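Local coordinates for acyltransferase (Actinoplanes teichomyceticus, PDB 4Q38), which probably transfers long-chain acyl groups from acyl-coenzyme A to the amino sugar of the glycopeptide antibiotic teicoplanin, at residues L155-E160 with R193-L198; H165-G170 with V212-G217; S250-D255 with L294-R299. All blocks are in the same frame, centred on the assembly; numbering follows the deposited sequence.

The three contacts lie around the bound coenzyme A and acylated sugar; contacts 1 and 2 join the helical N-terminal part to the GNAT-like C-terminal part, and contact 3 lies within the latter. Contacts 1 and 2 both use helix 157-169, and their centres lie about 12 Å apart. Arg193 of contact 1 joins them: its NH2 lies 2.8 Å from Gly217 O and its NH1 2.9 Å from Pro213 O, both probable hydrogen bonds. Contacts 2 and 3, about 13 Å between centres, share coenzyme A and two salt bridges, Glu214 OE1 to Arg299 NH2 at 2.7 Å and Lys168 NZ to Glu295 OE1 at 2.8 Å. Contact 1 touches the bound acylated sugar through Gln157 but stays about 5 Å from contact 3 at the nearest atoms.

Contact 1 of 3, residues L155-E160 with R193-L198; sequences LTQLGE and RLQFSL
Beside the pocket for the decanoylated aminosugar, to which Gln157 belongs, two buried glutamines meet across the cleft: Gln157, near the start of helix 157-169, and Gln195, on strand 194-200 of the GNAT-like sheet. Their backbones are far apart, with the CA atoms of Gln157 and Gln195 10.3 Å from each other, and the gap is bridged by a long side chain from each side. Both chains run extended beyond CG and cross at about a right angle, so that they touch through their amide ends alone, with the amide planes turned 71° from one another. These ends approach within 2.9 Å (Gln157 NE2 to Gln195 NE2 as modelled). What sends the Gln157 side chain into the cleft is a chi1 of -161°, which places CG opposite the backbone N; Gln195 takes the other choice, CG opposite its carbonyl carbon. A glutamine probably suits each place because its amide can both donate and accept at a buried position, and Gln157 also touches the bound sugar. Pro213 packs against both side chains, while Glu160, one turn along the helix from Gln157, accepts from the backbone N atoms of Glu214 and Trp215. Gln195 also touches Leu188 and Arg190 of strand 188-191, and its backbone pairs with His211 of strand 206-211.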
loop_
_atom_site.group_PDB
_atom_site.type_symbol
_atom_site.label_atom_id
_atom_site.label_comp_id
_atom_site.label_asym_id
_atom_site.label_seq_id
_atom_site.Cartn_x
_atom_site.Cartn_y
_atom_site.Cartn_z
ATOM N N LEU A 155 9.124 3.375 4.485
ATOM C CA LEU A 155 8.130 3.143 5.526
ATOM C C LEU A 155 7.175 4.317 5.765
ATOM O O LEU A 155 6.116 4.121 6.357
ATOM C CB LEU A 155 8.818 2.711 6.843
ATOM C CG LEU A 155 9.602 1.391 6.767
ATOM C CD1 LEU A 155 10.313 1.091 8.083
ATOM C CD2 LEU A 155 8.707 0.218 6.369
ATOM N N THR A 156 7.550 5.523 5.312
ATOM C CA THR A 156 6.702 6.722 5.453
ATOM C C THR A 156 5.377 6.649 4.713
ATOM O O THR A 156 4.489 7.461 4.989
ATOM C CB THR A 156 7.383 8.030 4.968
ATOM O OG1 THR A 156 7.650 7.949 3.558
ATOM C CG2 THR A 156 8.664 8.328 5.745
ATOM N N GLN A 157 5.210 5.706 3.779
ATOM C CA GLN A 157 3.882 5.580 3.174
ATOM C C GLN A 157 2.802 5.252 4.211
ATOM O O GLN A 157 1.621 5.461 3.951
ATOM C CB GLN A 157 3.797 4.617 1.971
ATOM C CG GLN A 157 2.533 4.923 1.145
ATOM C CD GLN A 157 2.413 4.188 -0.178
ATOM O OE1 GLN A 157 1.791 4.693 -1.138
ATOM N NE2 GLN A 157 2.968 3.005 -0.243
ATOM N N LEU A 158 3.196 4.760 5.390
ATOM C CA LEU A 158 2.206 4.553 6.452
ATOM C C LEU A 158 1.431 5.838 6.715
ATOM O O LEU A 158 0.204 5.830 6.783
ATOM C CB LEU A 158 2.855 4.053 7.755
ATOM C CG LEU A 158 1.875 3.911 8.930
ATOM C CD1 LEU A 158 0.812 2.842 8.662
ATOM C CD2 LEU A 158 2.625 3.626 10.229
ATOM N N GLY A 159 2.152 6.945 6.857
ATOM C CA GLY A 159 1.508 8.234 7.117
ATOM C C GLY A 159 0.542 8.640 6.018
ATOM O O GLY A 159 -0.555 9.112 6.289
ATOM N N GLU A 160 0.957 8.451 4.770
ATOM C CA GLU A 160 0.121 8.750 3.605
ATOM C C GLU A 160 -1.181 7.954 3.659
ATOM O O GLU A 160 -2.262 8.486 3.427
ATOM C CB GLU A 160 0.904 8.414 2.324
ATOM C CG GLU A 160 0.106 8.524 1.020
ATOM C CD GLU A 160 0.910 8.101 -0.200
ATOM O OE1 GLU A 160 2.053 8.572 -0.344
ATOM O OE2 GLU A 160 0.399 7.304 -1.029
ATOM N N ARG A 193 10.858 9.502 -6.276
ATOM C CA ARG A 193 9.424 9.711 -6.533
ATOM C C ARG A 193 8.666 8.383 -6.682
ATOM O O ARG A 193 7.494 8.286 -6.318
ATOM C CB ARG A 193 9.208 10.598 -7.777
ATOM C CG ARG A 193 7.759 11.041 -8.012
ATOM C CD ARG A 193 7.259 11.843 -6.817
ATOM N NE ARG A 193 5.809 12.078 -6.796
ATOM C CZ ARG A 193 4.886 11.203 -6.401
ATOM N NH1 ARG A 193 5.224 9.962 -6.028
ATOM N NH2 ARG A 193 3.608 11.564 -6.395
ATOM N N LEU A 194 9.344 7.370 -7.221
ATOM C CA LEU A 194 8.711 6.066 -7.473
ATOM C C LEU A 194 9.126 5.011 -6.460
ATOM O O LEU A 194 10.199 5.100 -5.863
ATOM C CB LEU A 194 9.113 5.558 -8.853
ATOM C CG LEU A 194 8.933 6.486 -10.046
ATOM C CD1 LEU A 194 9.491 5.766 -11.258
ATOM C CD2 LEU A 194 7.456 6.829 -10.214
ATOM N N GLN A 195 8.268 4.002 -6.304
ATOM C CA GLN A 195 8.582 2.790 -5.568
ATOM C C GLN A 195 8.796 1.629 -6.527
ATOM O O GLN A 195 8.230 1.604 -7.625
ATOM C CB GLN A 195 7.414 2.398 -4.671
ATOM C CG GLN A 195 7.086 3.368 -3.553
ATOM C CD GLN A 195 5.650 3.199 -3.115
ATOM O OE1 GLN A 195 4.783 2.927 -3.948
ATOM N NE2 GLN A 195 5.388 3.346 -1.815
ATOM N N PHE A 196 9.601 0.666 -6.090
ATOM C CA PHE A 196 9.847 -0.563 -6.853
ATOM C C PHE A 196 9.698 -1.773 -5.953
ATOM O O PHE A 196 10.244 -1.801 -4.854
ATOM C CB PHE A 196 11.259 -0.556 -7.469
ATOM C CG PHE A 196 11.469 0.538 -8.477
ATOM C CD1 PHE A 196 11.128 0.352 -9.808
ATOM C CD2 PHE A 196 11.975 1.777 -8.083
ATOM C CE1 PHE A 196 11.293 1.376 -10.742
ATOM C CE2 PHE A 196 12.152 2.800 -9.011
ATOM C CZ PHE A 196 11.799 2.605 -10.339
ATOM N N SER A 197 8.962 -2.771 -6.434
ATOM C CA SER A 197 8.813 -4.032 -5.710
ATOM C C SER A 197 9.524 -5.186 -6.424
ATOM O O SER A 197 9.507 -5.270 -7.653
ATOM C CB SER A 197 7.335 -4.391 -5.561
ATOM O OG SER A 197 6.724 -4.402 -6.840
ATOM N N LEU A 198 10.133 -6.069 -5.643
ATOM C CA LEU A 198 10.623 -7.347 -6.160
ATOM C C LEU A 198 9.411 -8.121 -6.652
ATOM O O LEU A 198 8.430 -8.273 -5.937
ATOM C CB LEU A 198 11.318 -8.143 -5.063
ATOM C CG LEU A 198 12.586 -7.563 -4.435
ATOM C CD1 LEU A 198 12.870 -8.257 -3.112
ATOM C CD2 LEU A 198 13.755 -7.738 -5.386
#

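Contact 2 of 3, residues H165-G170 with V212-G217; sequences HRRKYG and VPEWGG. With COA (coenzyme A), chain D.
The guanidinium of Arg167 meets the carboxylate of Glu214 at its edge, the two planes 31° apart, and a water lies in the plane at another edge, on the NE side of NH2. The grip is end-on and uses two nitrogens: Arg167 NH1 reaches Glu214 OE1 at 3.2 Å, within the guanidinium plane and on the syn lone pair, with a nearly straight N-H...O angle of 176°. Arg167 NH2 approaches Glu214 OE2 more closely, 2.7 Å, but this oxygen is tilted out of the guanidinium plane. The water accepts from both Arg167 NH2 (2.9 Å) and Trp215 NE1, in the plane of the indole. Elsewhere on the helix, Lys168 CG sits over the centre of one face of the Tyr169 ring, whose CD2 in turn covers a face of His165. The pair joins the C-terminal end of helix 157-169 to the loop that follows strand 206-211; its first residue, Val212, pairs with the pantetheine arm, as at the end of strand beta4 in GNAT folds. There N4P of coenzyme A donates to Val212 O at 2.9 Å, while Val212 N binds the acylated sugar. Glu214 CG stands opposite the backbone N (chi1 176°) and the chain runs on extended, lying along the cofactor with CG 3.6 Å from coenzyme A O9P and carrying its carboxylate on to the arginine. With Arg299 forming a second salt bridge to OE1, Glu214 is held between two arginines, which would probably keep it ionised.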
loop_
_atom_site.group_PDB
_atom_site.type_symbol
_atom_site.label_atom_id
_atom_site.label_comp_id
_atom_site.label_asym_id
_atom_site.label_seq_id
_atom_site.Cartn_x
_atom_site.Cartn_y
_atom_site.Cartn_z
ATOM N N HIS A 165 -7.036 7.403 4.719
ATOM C CA HIS A 165 -8.211 6.875 5.418
ATOM C C HIS A 165 -9.109 7.985 5.892
ATOM O O HIS A 165 -10.329 7.947 5.672
ATOM C CB HIS A 165 -7.830 5.958 6.583
ATOM C CG HIS A 165 -9.026 5.332 7.266
ATOM N ND1 HIS A 165 -9.825 6.027 8.095
ATOM C CD2 HIS A 165 -9.553 4.049 7.194
ATOM C CE1 HIS A 165 -10.812 5.232 8.536
ATOM N NE2 HIS A 165 -10.644 4.019 7.992
ATOM N N ARG A 166 -8.514 8.997 6.518
ATOM C CA ARG A 166 -9.276 10.092 7.111
ATOM C C ARG A 166 -9.941 10.962 6.047
ATOM O O ARG A 166 -11.084 11.382 6.216
ATOM C CB ARG A 166 -8.395 10.937 8.028
ATOM C CG ARG A 166 -9.125 12.075 8.737
ATOM C CD ARG A 166 -8.203 12.825 9.691
ATOM N NE ARG A 166 -7.750 11.979 10.798
ATOM C CZ ARG A 166 -8.382 11.846 11.964
ATOM N NH1 ARG A 166 -9.523 12.495 12.197
ATOM N NH2 ARG A 166 -7.870 11.053 12.901
ATOM N N ARG A 167 -9.233 11.223 4.953
ATOM C CA ARG A 167 -9.823 11.974 3.829
ATOM C C ARG A 167 -11.029 11.223 3.259
ATOM O O ARG A 167 -12.072 11.813 2.985
ATOM C CB ARG A 167 -8.770 12.234 2.732
ATOM C CG ARG A 167 -9.251 13.077 1.551
ATOM C CD ARG A 167 -8.326 12.936 0.341
ATOM N NE ARG A 167 -6.913 12.975 0.728
ATOM C CZ ARG A 167 -5.909 12.417 0.046
ATOM N NH1 ARG A 167 -6.128 11.751 -1.083
ATOM N NH2 ARG A 167 -4.670 12.517 0.508
ATOM N N LYS A 168 -10.878 9.916 3.096
ATOM C CA LYS A 168 -11.890 9.083 2.456
ATOM C C LYS A 168 -13.142 8.844 3.318
ATOM O O LYS A 168 -14.271 8.901 2.813
ATOM C CB LYS A 168 -11.260 7.747 2.046
ATOM C CG LYS A 168 -12.132 6.872 1.167
ATOM C CD LYS A 168 -11.359 5.657 0.680
ATOM C CE LYS A 168 -12.232 4.796 -0.217
ATOM N NZ LYS A 168 -11.563 3.522 -0.591
ATOM N N TYR A 169 -12.940 8.577 4.609
ATOM C CA TYR A 169 -14.026 8.114 5.475
ATOM C C TYR A 169 -14.450 9.092 6.564
ATOM O O TYR A 169 -15.560 8.988 7.093
ATOM C CB TYR A 169 -13.662 6.771 6.115
ATOM C CG TYR A 169 -13.354 5.669 5.124
ATOM C CD1 TYR A 169 -14.366 5.073 4.370
ATOM C CD2 TYR A 169 -12.053 5.211 4.960
ATOM C CE1 TYR A 169 -14.086 4.062 3.468
ATOM C CE2 TYR A 169 -11.758 4.201 4.065
ATOM C CZ TYR A 169 -12.776 3.631 3.320
ATOM O OH TYR A 169 -12.470 2.621 2.440
ATOM N N GLY A 170 -13.562 10.009 6.921
ATOM C CA GLY A 170 -13.877 11.071 7.869
ATOM C C GLY A 170 -13.367 10.881 9.293
ATOM O O GLY A 170 -13.451 11.803 10.104
ATOM N N VAL A 212 3.502 4.314 -7.845
ATOM C CA VAL A 212 3.549 5.758 -7.633
ATOM C C VAL A 212 2.764 6.090 -6.362
ATOM O O VAL A 212 1.526 6.062 -6.365
ATOM C CB VAL A 212 2.980 6.553 -8.845
ATOM C CG1 VAL A 212 3.107 8.060 -8.604
ATOM C CG2 VAL A 212 3.686 6.167 -10.146
ATOM N N PRO A 213 3.474 6.364 -5.261
ATOM C CA PRO A 213 2.789 6.817 -4.056
ATOM C C PRO A 213 2.216 8.219 -4.265
ATOM O O PRO A 213 2.701 8.979 -5.112
ATOM C CB PRO A 213 3.891 6.833 -2.993
ATOM C CG PRO A 213 5.173 6.897 -3.748
ATOM C CD PRO A 213 4.937 6.272 -5.089
ATOM N N GLU A 214 1.177 8.550 -3.521
ATOM C CA GLU A 214 0.508 9.826 -3.735
ATOM C C GLU A 214 1.402 10.982 -3.300
ATOM O O GLU A 214 1.577 11.949 -4.036
ATOM C CB GLU A 214 -0.832 9.882 -2.998
ATOM C CG GLU A 214 -1.505 11.251 -3.144
ATOM C CD GLU A 214 -2.852 11.324 -2.460
ATOM O OE1 GLU A 214 -3.733 10.501 -2.774
ATOM O OE2 GLU A 214 -3.023 12.214 -1.604
ATOM N N TRP A 215 1.991 10.867 -2.114
ATOM C CA TRP A 215 2.802 11.959 -1.566
ATOM C C TRP A 215 4.108 12.137 -2.263
ATOM O O TRP A 215 4.755 11.166 -2.654
ATOM C CB TRP A 215 3.040 11.744 -0.083
ATOM C CG TRP A 215 1.839 12.079 0.762
ATOM C CD1 TRP A 215 0.569 12.467 0.333
ATOM C CD2 TRP A 215 1.753 12.040 2.221
ATOM N NE1 TRP A 215 -0.262 12.685 1.403
ATOM C CE2 TRP A 215 0.383 12.437 2.564
ATOM C CE3 TRP A 215 2.642 11.724 3.241
ATOM C CZ2 TRP A 215 -0.052 12.516 3.881
ATOM C CZ3 TRP A 215 2.190 11.804 4.565
ATOM C CH2 TRP A 215 0.876 12.193 4.873
ATOM N N GLY A 216 4.510 13.395 -2.420
ATOM C CA GLY A 216 5.764 13.712 -3.075
ATOM C C GLY A 216 5.603 14.617 -4.276
ATOM O O GLY A 216 6.556 14.808 -5.022
ATOM N N GLY A 217 4.404 15.179 -4.456
ATOM C CA GLY A 217 4.138 16.136 -5.539
ATOM C C GLY A 217 3.945 15.506 -6.916
ATOM O O GLY A 217 3.813 14.285 -7.032
HETATM N N1A COA D . -6.384 13.801 -8.478
HETATM C C2A COA D . -6.833 14.969 -8.978
HETATM N N3A COA D . -6.207 15.650 -9.954
HETATM C C4A COA D . -5.056 15.171 -10.491
HETATM C C5A COA D . -4.500 13.900 -9.994
HETATM C C6A COA D . -5.249 13.209 -8.920
HETATM N N6A COA D . -4.836 12.028 -8.398
HETATM N N7A COA D . -3.375 13.678 -10.699
HETATM C C8A COA D . -3.221 14.703 -11.568
HETATM N N9A COA D . -4.218 15.600 -11.432
HETATM C C1B COA D . -4.401 16.843 -12.218
HETATM C C2B COA D . -3.190 17.757 -12.206
HETATM O O2B COA D . -3.239 18.646 -11.094
HETATM C C3B COA D . -3.316 18.457 -13.543
HETATM O O3B COA D . -4.347 19.442 -13.441
HETATM P P3B COA D . -4.473 20.719 -14.429
HETATM O O7A COA D . -3.366 21.615 -13.965
HETATM O O8A COA D . -5.882 21.180 -14.168
HETATM O O9A COA D . -4.283 20.175 -15.825
HETATM C C4B COA D . -3.831 17.343 -14.448
HETATM O O4B COA D . -4.592 16.488 -13.591
HETATM C C5B COA D . -2.734 16.552 -15.167
HETATM O O5B COA D . -1.896 15.891 -14.203
HETATM P P1A COA D . -0.510 15.183 -14.589
HETATM O O1A COA D . 0.584 16.194 -14.798
HETATM O O2A COA D . -0.816 14.194 -15.682
HETATM O O3A COA D . -0.192 14.335 -13.242
HETATM P P2A COA D . 0.597 14.878 -11.947
HETATM O O4A COA D . 2.074 14.670 -12.148
HETATM O O5A COA D . 0.118 16.249 -11.550
HETATM O O6A COA D . 0.044 13.846 -10.841
HETATM C CBP COA D . 0.229 11.710 -9.632
HETATM C CCP COA D . 0.320 12.447 -10.965
HETATM C CDP COA D . 0.488 10.247 -9.954
HETATM C CEP COA D . 1.301 12.248 -8.706
HETATM C CAP COA D . -1.173 11.898 -9.004
HETATM O OAP COA D . -2.180 11.512 -9.941
HETATM C C9P COA D . -1.443 11.156 -7.708
HETATM O O9P COA D . -0.974 11.561 -6.658
HETATM N N8P COA D . -2.235 10.081 -7.767
HETATM C C7P COA D . -2.436 9.191 -6.636
HETATM C C6P COA D . -1.443 8.031 -6.667
HETATM C C5P COA D . -1.683 7.143 -7.878
HETATM O O5P COA D . -2.652 7.326 -8.606
HETATM N N4P COA D . -0.773 6.190 -8.096
HETATM C C3P COA D . -0.982 5.117 -9.064
HETATM C C2P COA D . -1.915 4.027 -8.559
HETATM S S1P COA D . -2.125 2.731 -9.827
HETATM O O HOH W 1 -2.997 13.862 2.385
#

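Contact 3 of 3, residues S250-D255 with L294-R299; sequences SSWMLD and LEFVFR. With COA (coenzyme A), chain D.
The five-membered ring of Trp252 and the Phe296 ring lie beside each other, near-parallel but barely overlapping, planes 21° apart and centroids 5.5 Å apart, with Trp252 NE1 3.4 Å from Phe296 CB. This is the coenzyme A pocket: the indole supplies a donor for the pantetheine carbonyl (Trp252 NE1 to coenzyme A O5P, 3.1 Å), and its flat ring lies beside Phe296 with Met253 CG over one face. Phe296 offers a face: coenzyme A C2P lies 3.4 Å above the centre of its ring, and Glu295 CG covers the opposite one. Its own carbonyl, Phe296 O, accepts from N6A of the adenine at 3.0 Å, so one residue holds the two ends of the folded cofactor. Val297 CG2 lies over a face of the Trp252 ring, 4.4 Å from Trp252 CH2. Behind these, a chi1 of 64° puts the indole CG between backbone N and carbonyl carbon, directing it at helix 290-298. Ser251 OG accepts from Met253 N at 3.0 Å, an ST turn just after the strand, and Arg299 NH1 bridges to Glu295 OE2. The contact thus joins the end of strand 246-251, paired with Arg331 through Ser251, to helix 290-298, with Leu314 of helix 313-323 packing on Trp252 and Val297.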
loop_
_atom_site.group_PDB
_atom_site.type_symbol
_atom_site.label_atom_id
_atom_site.label_comp_id
_atom_site.label_asym_id
_atom_site.label_seq_id
_atom_site.Cartn_x
_atom_site.Cartn_y
_atom_site.Cartn_z
ATOM N N SER A 250 0.953 -1.629 -13.818
ATOM C CA SER A 250 -0.471 -1.751 -14.152
ATOM C C SER A 250 -1.184 -0.582 -13.481
ATOM O O SER A 250 -1.071 -0.404 -12.269
ATOM C CB SER A 250 -1.074 -3.066 -13.652
ATOM O OG SER A 250 -0.414 -4.188 -14.203
ATOM N N SER A 251 -1.892 0.232 -14.259
ATOM C CA SER A 251 -2.457 1.454 -13.706
ATOM C C SER A 251 -3.523 2.076 -14.589
ATOM O O SER A 251 -3.490 1.951 -15.813
ATOM C CB SER A 251 -1.351 2.492 -13.472
ATOM O OG SER A 251 -1.863 3.647 -12.826
ATOM N N TRP A 252 -4.455 2.772 -13.952
ATOM C CA TRP A 252 -5.359 3.671 -14.668
ATOM C C TRP A 252 -4.583 4.684 -15.499
ATOM O O TRP A 252 -5.088 5.170 -16.519
ATOM C CB TRP A 252 -6.265 4.377 -13.669
ATOM C CG TRP A 252 -5.525 5.276 -12.706
ATOM C CD1 TRP A 252 -5.019 4.944 -11.445
ATOM C CD2 TRP A 252 -5.167 6.685 -12.898
ATOM N NE1 TRP A 252 -4.395 6.019 -10.870
ATOM C CE2 TRP A 252 -4.452 7.097 -11.679
ATOM C CE3 TRP A 252 -5.355 7.618 -13.920
ATOM C CZ2 TRP A 252 -3.966 8.384 -11.510
ATOM C CZ3 TRP A 252 -4.856 8.909 -13.738
ATOM C CH2 TRP A 252 -4.175 9.281 -12.561
ATOM N N MET A 253 -3.345 4.979 -15.070
ATOM C CA MET A 253 -2.465 5.990 -15.688
ATOM C C MET A 253 -2.037 5.646 -17.098
ATOM O O MET A 253 -1.680 6.528 -17.886
ATOM C CB MET A 253 -1.164 6.118 -14.901
ATOM C CG MET A 253 -1.175 7.047 -13.715
ATOM S SD MET A 253 0.508 7.013 -13.078
ATOM C CE MET A 253 0.177 7.095 -11.329
ATOM N N LEU A 254 -2.007 4.354 -17.385
ATOM C CA LEU A 254 -1.531 3.869 -18.659
ATOM C C LEU A 254 -2.654 3.767 -19.688
ATOM O O LEU A 254 -2.412 3.338 -20.802
ATOM C CB LEU A 254 -0.833 2.515 -18.481
ATOM C CG LEU A 254 0.568 2.608 -17.855
ATOM C CD1 LEU A 254 1.127 1.211 -17.597
ATOM C CD2 LEU A 254 1.518 3.424 -18.735
ATOM N N ASP A 255 -3.873 4.133 -19.298
ATOM C CA ASP A 255 -5.029 4.097 -20.201
ATOM C C ASP A 255 -4.904 5.172 -21.283
ATOM O O ASP A 255 -4.988 6.359 -20.985
ATOM C CB ASP A 255 -6.318 4.308 -19.415
ATOM C CG ASP A 255 -7.581 4.079 -20.259
ATOM O OD1 ASP A 255 -7.497 4.030 -21.510
ATOM O OD2 ASP A 255 -8.663 3.941 -19.653
ATOM N N LEU A 294 -11.383 6.121 -9.896
ATOM C CA LEU A 294 -12.178 6.887 -8.943
ATOM C C LEU A 294 -11.486 6.904 -7.569
ATOM O O LEU A 294 -11.452 7.940 -6.903
ATOM C CB LEU A 294 -13.610 6.340 -8.863
ATOM C CG LEU A 294 -14.531 6.682 -10.053
ATOM C CD1 LEU A 294 -15.773 5.801 -10.055
ATOM C CD2 LEU A 294 -14.909 8.149 -10.066
ATOM N N GLU A 295 -10.909 5.771 -7.174
ATOM C CA GLU A 295 -10.109 5.709 -5.931
ATOM C C GLU A 295 -8.965 6.716 -5.987
ATOM O O GLU A 295 -8.842 7.583 -5.118
ATOM C CB GLU A 295 -9.582 4.292 -5.667
ATOM C CG GLU A 295 -8.510 4.175 -4.577
ATOM C CD GLU A 295 -9.022 4.461 -3.167
ATOM O OE1 GLU A 295 -10.245 4.380 -2.930
ATOM O OE2 GLU A 295 -8.196 4.781 -2.286
ATOM N N PHE A 296 -8.144 6.628 -7.026
ATOM C CA PHE A 296 -6.940 7.452 -7.076
ATOM C C PHE A 296 -7.109 8.925 -7.427
ATOM O O PHE A 296 -6.254 9.751 -7.077
ATOM C CB PHE A 296 -5.871 6.777 -7.935
ATOM C CG PHE A 296 -5.310 5.548 -7.300
ATOM C CD1 PHE A 296 -4.493 5.652 -6.166
ATOM C CD2 PHE A 296 -5.622 4.290 -7.792
ATOM C CE1 PHE A 296 -3.980 4.518 -5.550
ATOM C CE2 PHE A 296 -5.121 3.150 -7.177
ATOM C CZ PHE A 296 -4.296 3.266 -6.056
ATOM N N VAL A 297 -8.209 9.262 -8.091
ATOM C CA VAL A 297 -8.486 10.662 -8.407
ATOM C C VAL A 297 -9.322 11.336 -7.321
ATOM O O VAL A 297 -9.118 12.509 -7.034
ATOM C CB VAL A 297 -9.129 10.826 -9.809
ATOM C CG1 VAL A 297 -9.527 12.266 -10.072
ATOM C CG2 VAL A 297 -8.147 10.374 -10.887
ATOM N N PHE A 298 -10.251 10.597 -6.721
ATOM C CA PHE A 298 -11.192 11.178 -5.755
ATOM C C PHE A 298 -11.232 10.501 -4.383
ATOM O O PHE A 298 -11.935 10.983 -3.491
ATOM C CB PHE A 298 -12.622 11.126 -6.304
ATOM C CG PHE A 298 -12.807 11.807 -7.627
ATOM C CD1 PHE A 298 -12.842 13.197 -7.715
ATOM C CD2 PHE A 298 -12.990 11.053 -8.787
ATOM C CE1 PHE A 298 -13.039 13.823 -8.942
ATOM C CE2 PHE A 298 -13.184 11.679 -10.017
ATOM C CZ PHE A 298 -13.210 13.062 -10.090
ATOM N N ARG A 299 -10.521 9.384 -4.221
ATOM C CA ARG A 299 -10.706 8.495 -3.058
ATOM C C ARG A 299 -12.200 8.244 -2.888
ATOM O O ARG A 299 -12.779 8.492 -1.820
ATOM C CB ARG A 299 -10.098 9.081 -1.773
ATOM C CG ARG A 299 -8.597 9.339 -1.822
ATOM C CD ARG A 299 -7.789 8.067 -2.045
ATOM N NE ARG A 299 -6.406 8.392 -2.398
ATOM C CZ ARG A 299 -5.471 7.498 -2.699
ATOM N NH1 ARG A 299 -5.761 6.205 -2.691
ATOM N NH2 ARG A 299 -4.244 7.900 -3.016
HETATM N N1A COA D . -6.384 13.801 -8.478
HETATM C C2A COA D . -6.833 14.969 -8.978
HETATM N N3A COA D . -6.207 15.650 -9.954
HETATM C C4A COA D . -5.056 15.171 -10.491
HETATM C C5A COA D . -4.500 13.900 -9.994
HETATM C C6A COA D . -5.249 13.209 -8.920
HETATM N N6A COA D . -4.836 12.028 -8.398
HETATM N N7A COA D . -3.375 13.678 -10.699
HETATM C C8A COA D . -3.221 14.703 -11.568
HETATM N N9A COA D . -4.218 15.600 -11.432
HETATM C C1B COA D . -4.401 16.843 -12.218
HETATM C C2B COA D . -3.190 17.757 -12.206
HETATM O O2B COA D . -3.239 18.646 -11.094
HETATM C C3B COA D . -3.316 18.457 -13.543
HETATM O O3B COA D . -4.347 19.442 -13.441
HETATM P P3B COA D . -4.473 20.719 -14.429
HETATM O O7A COA D . -3.366 21.615 -13.965
HETATM O O8A COA D . -5.882 21.180 -14.168
HETATM O O9A COA D . -4.283 20.175 -15.825
HETATM C C4B COA D . -3.831 17.343 -14.448
HETATM O O4B COA D . -4.592 16.488 -13.591
HETATM C C5B COA D . -2.734 16.552 -15.167
HETATM O O5B COA D . -1.896 15.891 -14.203
HETATM P P1A COA D . -0.510 15.183 -14.589
HETATM O O1A COA D . 0.584 16.194 -14.798
HETATM O O2A COA D . -0.816 14.194 -15.682
HETATM O O3A COA D . -0.192 14.335 -13.242
HETATM P P2A COA D . 0.597 14.878 -11.947
HETATM O O4A COA D . 2.074 14.670 -12.148
HETATM O O5A COA D . 0.118 16.249 -11.550
HETATM O O6A COA D . 0.044 13.846 -10.841
HETATM C CBP COA D . 0.229 11.710 -9.632
HETATM C CCP COA D . 0.320 12.447 -10.965
HETATM C CDP COA D . 0.488 10.247 -9.954
HETATM C CEP COA D . 1.301 12.248 -8.706
HETATM C CAP COA D . -1.173 11.898 -9.004
HETATM O OAP COA D . -2.180 11.512 -9.941
HETATM C C9P COA D . -1.443 11.156 -7.708
HETATM O O9P COA D . -0.974 11.561 -6.658
HETATM N N8P COA D . -2.235 10.081 -7.767
HETATM C C7P COA D . -2.436 9.191 -6.636
HETATM C C6P COA D . -1.443 8.031 -6.667
HETATM C C5P COA D . -1.683 7.143 -7.878
HETATM O O5P COA D . -2.652 7.326 -8.606
HETATM N N4P COA D . -0.773 6.190 -8.096
HETATM C C3P COA D . -0.982 5.117 -9.064
HETATM C C2P COA D . -1.915 4.027 -8.559
HETATM S S1P COA D . -2.125 2.731 -9.827
#